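Local coordinates for protein aspartate aminotransferase (Giardia lamblia, PDB 3MEB) that probably catalyses the reversible, pyridoxal-phosphate-dependent transfer of an amino group between L-aspartate and 2-oxoglutarate, working as a homodimer, at residues L132-E137 with K320-S325; F148-T153 with G160-V165; P229-K232 with I237-F240. All blocks are in the same frame, centred on the assembly; numbering follows the deposited sequence.

How the contacts relate
Followed from the N terminus, the chain enters helix 127-142 and meets the first half of contact 1 at 132-137; the partner, 320-325, comes more than 180 residues later, so contact 1 closes the longest loop. Contacts 2 and 3 both nest inside it, one after the other and without crossing. Contact 2 binds strand 148-151 to helix 157-166 across the short connection between them, and contact 3 binds helix 221-234 to strand 237-242. Contacts 2 and 3 each lie in a beta-alpha-beta unit of the same mixed sheet. F136 of contact 1 packs on F148 and I161 of contact 2 and on F239 of contact 3, joining all three; contacts 2 and 3 do not touch each other.

Contact 1. Residues L132-E137 with K320-S325; sequences LHIGFE and KTWSMS. With EDO (1,2-ethanediol), chain L.
The indole of W322 and the side chain of I134 approach from opposite directions, and the outer, benzo end of W322 meets I134 partway along its longer branch, at CG1. The benzo carbon CH2 of W322 lies 3.7 Å from CG1 of I134 and 4.1 Å from its CD1, and the isoleucine branch comes obliquely against the ring. With CG1 set beside its backbone N (chi1 -67°), I134 carries its longer arm outward from the helix; a branched, wholly apolar chain suits a buried place against an aromatic ring. The neighbouring ring carbon CZ3 of W322 is 4.3 Å from CD2 of H133, again at a slant, and the CG2 methyl of T321 sits 4.2 Å from NE2 of the same histidine.

At its other end the indole is pinned. W322 NE1 donates to S325 OG at 3.1 Å, nearly straight at 166°, with the serine oxygen close to the ring plane. This bond satisfies a buried N-H and restrains the ring from turning, so the benzo end stays on I134. S323 donates from OG to a 1,2-ethanediol, probably carried over from crystallisation.

T321 OG1 is hydrogen-bonded with the carbonyl oxygen of Q317, whose NE2 also bonds E137 OE1 and the I134 carbonyl oxygen. K164 of the second subunit bonds to H133 NE2 and T321 OG1 and forms a salt bridge with E137, making this patch part of the dimer interface. The W322 side chain comes within about 7 Å of a bound pyridoxal phosphate, nearest atoms. The W322 carbonyl oxygen accepts from R285 of the second subunit, a cofactor-binding arginine. In the fold, the contact sets helix 127-142 against the loop between helices 300-319 and 327-337, with S125 at the end of strand 120-125 touching both I134 and W322.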
# COMPACT_ATOMS: atom_id res chain seq x y z
N LEU A 132 0.33 -4.29 -10.16
CA LEU A 132 0.10 -5.67 -10.64
C LEU A 132 -0.97 -6.36 -9.84
O LEU A 132 -1.82 -7.02 -10.40
CB LEU A 132 1.38 -6.52 -10.55
CG LEU A 132 2.56 -6.10 -11.45
CD1 LEU A 132 3.89 -6.58 -10.87
CD2 LEU A 132 2.35 -6.58 -12.95
N HIS A 133 -0.87 -6.29 -8.52
CA HIS A 133 -1.90 -6.83 -7.67
C HIS A 133 -3.31 -6.39 -8.11
O HIS A 133 -4.17 -7.23 -8.39
CB HIS A 133 -1.68 -6.53 -6.18
CG HIS A 133 -2.83 -6.93 -5.32
ND1 HIS A 133 -3.17 -8.25 -5.09
CD2 HIS A 133 -3.74 -6.19 -4.65
CE1 HIS A 133 -4.25 -8.30 -4.33
NE2 HIS A 133 -4.62 -7.06 -4.05
N ILE A 134 -3.52 -5.08 -8.15
CA ILE A 134 -4.85 -4.51 -8.43
C ILE A 134 -5.29 -4.81 -9.87
O ILE A 134 -6.47 -5.12 -10.11
CB ILE A 134 -4.91 -2.99 -8.15
CG1 ILE A 134 -4.77 -2.73 -6.64
CG2 ILE A 134 -6.25 -2.38 -8.66
CD1 ILE A 134 -5.95 -3.26 -5.79
N GLY A 135 -4.33 -4.79 -10.79
CA GLY A 135 -4.61 -5.08 -12.19
C GLY A 135 -4.91 -6.56 -12.43
O GLY A 135 -5.89 -6.91 -13.12
N PHE A 136 -4.16 -7.44 -11.78
CA PHE A 136 -4.47 -8.90 -11.82
C PHE A 136 -5.88 -9.19 -11.27
O PHE A 136 -6.68 -9.95 -11.88
CB PHE A 136 -3.43 -9.69 -11.01
CG PHE A 136 -2.10 -9.86 -11.67
CD1 PHE A 136 -1.69 -9.07 -12.74
CD2 PHE A 136 -1.20 -10.81 -11.19
CE1 PHE A 136 -0.43 -9.23 -13.31
CE2 PHE A 136 0.05 -10.96 -11.75
CZ PHE A 136 0.44 -10.17 -12.80
N GLU A 137 -6.18 -8.62 -10.11
CA GLU A 137 -7.48 -8.79 -9.50
C GLU A 137 -8.58 -8.15 -10.35
O GLU A 137 -9.67 -8.71 -10.50
CB GLU A 137 -7.51 -8.20 -8.09
CG GLU A 137 -8.87 -8.23 -7.42
CD GLU A 137 -8.87 -7.53 -6.08
OE1 GLU A 137 -8.34 -6.38 -5.95
OE2 GLU A 137 -9.45 -8.11 -5.14
N LYS A 320 -10.83 -1.56 -0.22
CA LYS A 320 -10.85 -2.77 0.58
C LYS A 320 -9.49 -3.36 0.94
O LYS A 320 -9.42 -4.32 1.73
CB LYS A 320 -11.63 -3.86 -0.14
CG LYS A 320 -13.00 -3.45 -0.50
CD LYS A 320 -13.71 -4.62 -1.21
CE LYS A 320 -14.15 -4.25 -2.56
NZ LYS A 320 -15.12 -5.23 -3.06
N THR A 321 -8.42 -2.75 0.46
CA THR A 321 -7.07 -3.28 0.59
C THR A 321 -6.20 -2.37 1.40
O THR A 321 -5.69 -2.79 2.44
CB THR A 321 -6.45 -3.61 -0.82
OG1 THR A 321 -7.45 -4.23 -1.63
CG2 THR A 321 -5.29 -4.58 -0.67
N TRP A 322 -6.06 -1.11 0.97
CA TRP A 322 -5.29 -0.11 1.68
C TRP A 322 -5.89 1.32 1.66
O TRP A 322 -5.19 2.29 2.00
CB TRP A 322 -3.84 -0.07 1.18
CG TRP A 322 -3.65 0.27 -0.21
CD1 TRP A 322 -3.71 1.51 -0.75
CD2 TRP A 322 -3.31 -0.63 -1.29
NE1 TRP A 322 -3.44 1.46 -2.10
CE2 TRP A 322 -3.21 0.15 -2.46
CE3 TRP A 322 -3.11 -2.01 -1.38
CZ2 TRP A 322 -2.89 -0.40 -3.69
CZ3 TRP A 322 -2.80 -2.56 -2.59
CH2 TRP A 322 -2.72 -1.77 -3.74
N SER A 323 -7.19 1.40 1.35
CA SER A 323 -8.01 2.61 1.37
C SER A 323 -7.75 3.58 0.23
O SER A 323 -8.59 3.73 -0.68
CB SER A 323 -7.99 3.29 2.73
OG SER A 323 -9.15 4.08 2.83
N MET A 324 -6.58 4.22 0.25
CA MET A 324 -6.10 4.92 -0.95
C MET A 324 -4.58 4.99 -0.86
O MET A 324 -3.99 4.53 0.15
CB MET A 324 -6.78 6.27 -1.15
CG MET A 324 -6.25 7.36 -0.30
SD MET A 324 -6.43 7.08 1.45
CE MET A 324 -8.22 7.41 1.66
N SER A 325 -3.94 5.53 -1.89
CA SER A 325 -2.52 5.29 -2.11
C SER A 325 -1.69 6.41 -1.47
O SER A 325 -2.24 7.33 -0.83
CB SER A 325 -2.27 5.03 -3.61
OG SER A 325 -2.86 3.77 -4.01
C1 EDO L . -10.25 6.32 5.97
O1 EDO L . -9.41 5.44 5.19
C2 EDO L . -11.41 6.91 5.19
O2 EDO L . -12.61 6.15 5.39

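Contact 2. Residues F148-T153 with G160-V165; sequences FYMPST and GIYDKV
F148, the first residue of the strand, meets the ring of Y162 on helix 157-166 as the two side chains slide past each other in opposite directions. CB of F148 comes to the edge of the tyrosine ring, near its plane, 3.7 Å from CE2. In return Y162 CD2 stands over one face of the phenylalanine ring, toward its rim. The ring planes are inclined at 59° with centroids 5.4 Å apart, an oblique meeting that is neither a stack nor a T-shape. CG of F148 lies anti to the backbone N (chi1 -166°), which directs the ring along the tyrosine's flank; F136 of helix 127-142 meets it edge-to-face.

Y149 points away from the helix, as the alternation of a strand requires, and stacks on F205.

M150 returns to the helix-facing side. Its chain bends at chi2 (-122°), and the flexible thioether brings the CE methyl to 3.5 Å from CB of Y162 and 3.7 Å from its CD2, so the methionine fills in around the base of the tyrosine while F148 holds the ring farther out.

The chemistry is that of an apolar core with one polar end. The hydroxyl of Y162 reaches beyond the apolar layer, where it is hydrogen-bonded with the V171 carbonyl and takes a bond from a water at 3.2 Å; that water also accepts from the backbone N of F148. Tyrosine thus serves both ends: its ring seals strand to helix within the beta-alpha-beta crossover, and its hydroxyl ties in the chain leading toward strand 174-176.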
# COMPACT_ATOMS: atom_id res chain seq x y z
N PHE A 148 -4.50 -16.70 -18.27
CA PHE A 148 -3.43 -15.73 -18.06
C PHE A 148 -2.09 -16.38 -18.40
O PHE A 148 -1.78 -17.45 -17.86
CB PHE A 148 -3.41 -15.34 -16.59
CG PHE A 148 -2.60 -14.12 -16.31
CD1 PHE A 148 -1.22 -14.20 -16.23
CD2 PHE A 148 -3.22 -12.90 -16.11
CE1 PHE A 148 -0.46 -13.08 -15.99
CE2 PHE A 148 -2.48 -11.78 -15.85
CZ PHE A 148 -1.09 -11.88 -15.77
N TYR A 149 -1.31 -15.74 -19.26
CA TYR A 149 -0.06 -16.32 -19.79
C TYR A 149 1.17 -15.50 -19.36
O TYR A 149 1.24 -14.29 -19.58
CB TYR A 149 -0.11 -16.37 -21.33
CG TYR A 149 -0.97 -17.47 -21.88
CD1 TYR A 149 -0.41 -18.65 -22.38
CD2 TYR A 149 -2.33 -17.33 -21.93
CE1 TYR A 149 -1.21 -19.66 -22.88
CE2 TYR A 149 -3.13 -18.36 -22.44
CZ TYR A 149 -2.58 -19.50 -22.90
OH TYR A 149 -3.43 -20.47 -23.38
N MET A 150 2.11 -16.15 -18.70
CA MET A 150 3.35 -15.50 -18.31
C MET A 150 4.45 -15.88 -19.28
O MET A 150 4.40 -16.97 -19.82
CB MET A 150 3.79 -15.96 -16.94
CG MET A 150 2.74 -15.93 -15.87
SD MET A 150 3.27 -14.90 -14.54
CE MET A 150 1.91 -15.12 -13.38
N PRO A 151 5.45 -15.00 -19.50
CA PRO A 151 6.63 -15.50 -20.21
C PRO A 151 7.30 -16.63 -19.39
O PRO A 151 7.19 -16.64 -18.13
CB PRO A 151 7.53 -14.27 -20.30
CG PRO A 151 7.06 -13.38 -19.16
CD PRO A 151 5.63 -13.63 -19.00
N SER A 152 7.95 -17.59 -20.07
CA SER A 152 8.50 -18.77 -19.38
C SER A 152 9.63 -18.46 -18.38
O SER A 152 9.93 -19.27 -17.49
CB SER A 152 8.93 -19.86 -20.38
OG SER A 152 9.85 -19.35 -21.34
N THR A 153 10.26 -17.29 -18.57
CA THR A 153 11.13 -16.68 -17.58
C THR A 153 10.56 -15.31 -17.30
O THR A 153 10.22 -14.57 -18.24
CB THR A 153 12.58 -16.56 -18.16
OG1 THR A 153 13.12 -17.88 -18.29
CG2 THR A 153 13.48 -15.78 -17.29
N GLY A 160 3.91 -15.03 -7.28
CA GLY A 160 3.25 -14.85 -5.97
C GLY A 160 2.09 -13.87 -6.02
O GLY A 160 1.09 -14.06 -5.36
N ILE A 161 2.27 -12.78 -6.76
CA ILE A 161 1.23 -11.81 -6.98
C ILE A 161 0.07 -12.56 -7.60
O ILE A 161 -1.08 -12.44 -7.16
CB ILE A 161 1.68 -10.66 -7.88
CG1 ILE A 161 2.84 -9.89 -7.22
CG2 ILE A 161 0.49 -9.72 -8.15
CD1 ILE A 161 3.73 -9.12 -8.18
N TYR A 162 0.40 -13.36 -8.62
CA TYR A 162 -0.61 -14.20 -9.27
C TYR A 162 -1.27 -15.16 -8.29
O TYR A 162 -2.51 -15.30 -8.28
CB TYR A 162 -0.00 -14.96 -10.45
CG TYR A 162 -1.02 -15.74 -11.21
CD1 TYR A 162 -1.40 -17.01 -10.78
CD2 TYR A 162 -1.64 -15.23 -12.37
CE1 TYR A 162 -2.37 -17.75 -11.45
CE2 TYR A 162 -2.60 -15.98 -13.06
CZ TYR A 162 -2.96 -17.24 -12.59
OH TYR A 162 -3.89 -18.05 -13.22
N ASP A 163 -0.48 -15.85 -7.45
CA ASP A 163 -1.07 -16.84 -6.57
C ASP A 163 -2.07 -16.21 -5.62
O ASP A 163 -3.14 -16.77 -5.35
CB ASP A 163 -0.02 -17.56 -5.77
CG ASP A 163 -0.60 -18.62 -4.87
OD1 ASP A 163 -1.44 -19.44 -5.33
OD2 ASP A 163 -0.19 -18.65 -3.70
N LYS A 164 -1.75 -15.05 -5.07
CA LYS A 164 -2.69 -14.49 -4.10
C LYS A 164 -4.04 -14.09 -4.76
O LYS A 164 -5.08 -14.19 -4.09
CB LYS A 164 -2.05 -13.31 -3.33
CG LYS A 164 -3.05 -12.48 -2.49
CD LYS A 164 -2.37 -11.53 -1.50
CE LYS A 164 -3.40 -10.62 -0.81
NZ LYS A 164 -2.84 -9.84 0.32
N VAL A 165 -4.03 -13.66 -6.04
CA VAL A 165 -5.28 -13.25 -6.71
C VAL A 165 -6.05 -14.47 -7.27
O VAL A 165 -7.25 -14.59 -7.09
CB VAL A 165 -5.05 -12.19 -7.81
CG1 VAL A 165 -6.35 -11.88 -8.63
CG2 VAL A 165 -4.50 -10.87 -7.16
O HOH W 1 -4.89 -18.79 -16.21

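Contact 3. Residues P229-K232 with I237-F240; sequences PIMK and IAFF
M231 reaches from helix 221-234 to A238 and I237 of the following strand, and the whole contact rests on its terminal methyl. CB leaves the helix toward the strand, and CG follows with its first torsion placing it beside the backbone N (chi1 -65°). Two further turns of the same hand, at chi2 and chi3, coil the chain. CB, CG and SD remain short of the strand and serve as the arm that carries CE across. CE then settles against the strand: 3.8 Å from the CB methyl of A238, 3.9 Å from A238 N and 3.9 Å from the carbonyl carbon of I237. It therefore lies on the backbone at the I237-A238 peptide bond as well as on a side chain. A small residue at 238 lets the methyl come this near, while the CB of I237 points away from the helix.

F262 of helix 257-264 touches both M231 and A238, and I196 of helix 189-198 also packs on the methionine. No hydrogen bond crosses between helix and strand here; the return limb of the beta-alpha-beta unit is closed by dispersion and burial of apolar surface, to which the unbranched, flexible methionine is well fitted.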
# COMPACT_ATOMS: atom_id res chain seq x y z
N PRO A 229 -0.38 -8.11 -35.13
CA PRO A 229 -1.53 -8.75 -35.80
C PRO A 229 -2.07 -10.04 -35.13
O PRO A 229 -3.26 -10.35 -35.30
CB PRO A 229 -0.97 -9.08 -37.19
CG PRO A 229 0.53 -9.18 -36.96
CD PRO A 229 0.80 -8.08 -36.01
N ILE A 230 -1.22 -10.77 -34.40
CA ILE A 230 -1.66 -11.98 -33.71
C ILE A 230 -2.60 -11.54 -32.56
O ILE A 230 -3.67 -12.09 -32.34
CB ILE A 230 -0.46 -12.77 -33.08
CG1 ILE A 230 0.53 -13.26 -34.13
CG2 ILE A 230 -0.94 -13.96 -32.24
CD1 ILE A 230 1.85 -13.75 -33.50
N MET A 231 -2.16 -10.51 -31.84
CA MET A 231 -2.91 -9.95 -30.72
C MET A 231 -4.25 -9.38 -31.18
O MET A 231 -5.27 -9.56 -30.50
CB MET A 231 -2.06 -8.87 -30.03
CG MET A 231 -0.80 -9.40 -29.38
SD MET A 231 -1.03 -10.40 -27.90
CE MET A 231 -1.79 -9.26 -26.75
N LYS A 232 -4.23 -8.70 -32.33
CA LYS A 232 -5.45 -8.15 -32.94
C LYS A 232 -6.37 -9.29 -33.38
O LYS A 232 -7.55 -9.29 -33.05
CB LYS A 232 -5.13 -7.29 -34.17
CG LYS A 232 -4.46 -5.90 -33.88
CD LYS A 232 -5.43 -4.93 -33.22
CE LYS A 232 -6.53 -4.45 -34.15
NZ LYS A 232 -7.62 -3.87 -33.29
N ILE A 237 -5.63 -9.62 -24.62
CA ILE A 237 -5.32 -8.46 -23.81
C ILE A 237 -3.82 -8.51 -23.47
O ILE A 237 -3.30 -9.56 -23.09
CB ILE A 237 -6.17 -8.44 -22.52
CG1 ILE A 237 -7.68 -8.39 -22.83
CG2 ILE A 237 -5.80 -7.24 -21.66
CD1 ILE A 237 -8.31 -9.76 -23.11
N ALA A 238 -3.14 -7.38 -23.61
CA ALA A 238 -1.73 -7.28 -23.24
C ALA A 238 -1.66 -6.61 -21.88
O ALA A 238 -2.21 -5.51 -21.71
CB ALA A 238 -0.93 -6.47 -24.29
N PHE A 239 -1.01 -7.26 -20.92
CA PHE A 239 -0.75 -6.67 -19.63
C PHE A 239 0.75 -6.34 -19.61
O PHE A 239 1.58 -7.24 -19.55
CB PHE A 239 -1.10 -7.64 -18.50
CG PHE A 239 -1.26 -6.95 -17.13
CD1 PHE A 239 -2.43 -7.10 -16.41
CD2 PHE A 239 -0.27 -6.15 -16.61
CE1 PHE A 239 -2.56 -6.50 -15.18
CE2 PHE A 239 -0.42 -5.53 -15.39
CZ PHE A 239 -1.58 -5.69 -14.70
N PHE A 240 1.07 -5.06 -19.65
CA PHE A 240 2.45 -4.62 -19.62
C PHE A 240 2.88 -4.33 -18.20
O PHE A 240 2.20 -3.58 -17.47
CB PHE A 240 2.61 -3.37 -20.49
CG PHE A 240 2.63 -3.65 -21.97
CD1 PHE A 240 3.80 -4.11 -22.60
CD2 PHE A 240 1.52 -3.41 -22.75
CE1 PHE A 240 3.85 -4.33 -23.97
CE2 PHE A 240 1.54 -3.65 -24.12
CZ PHE A 240 2.71 -4.10 -24.73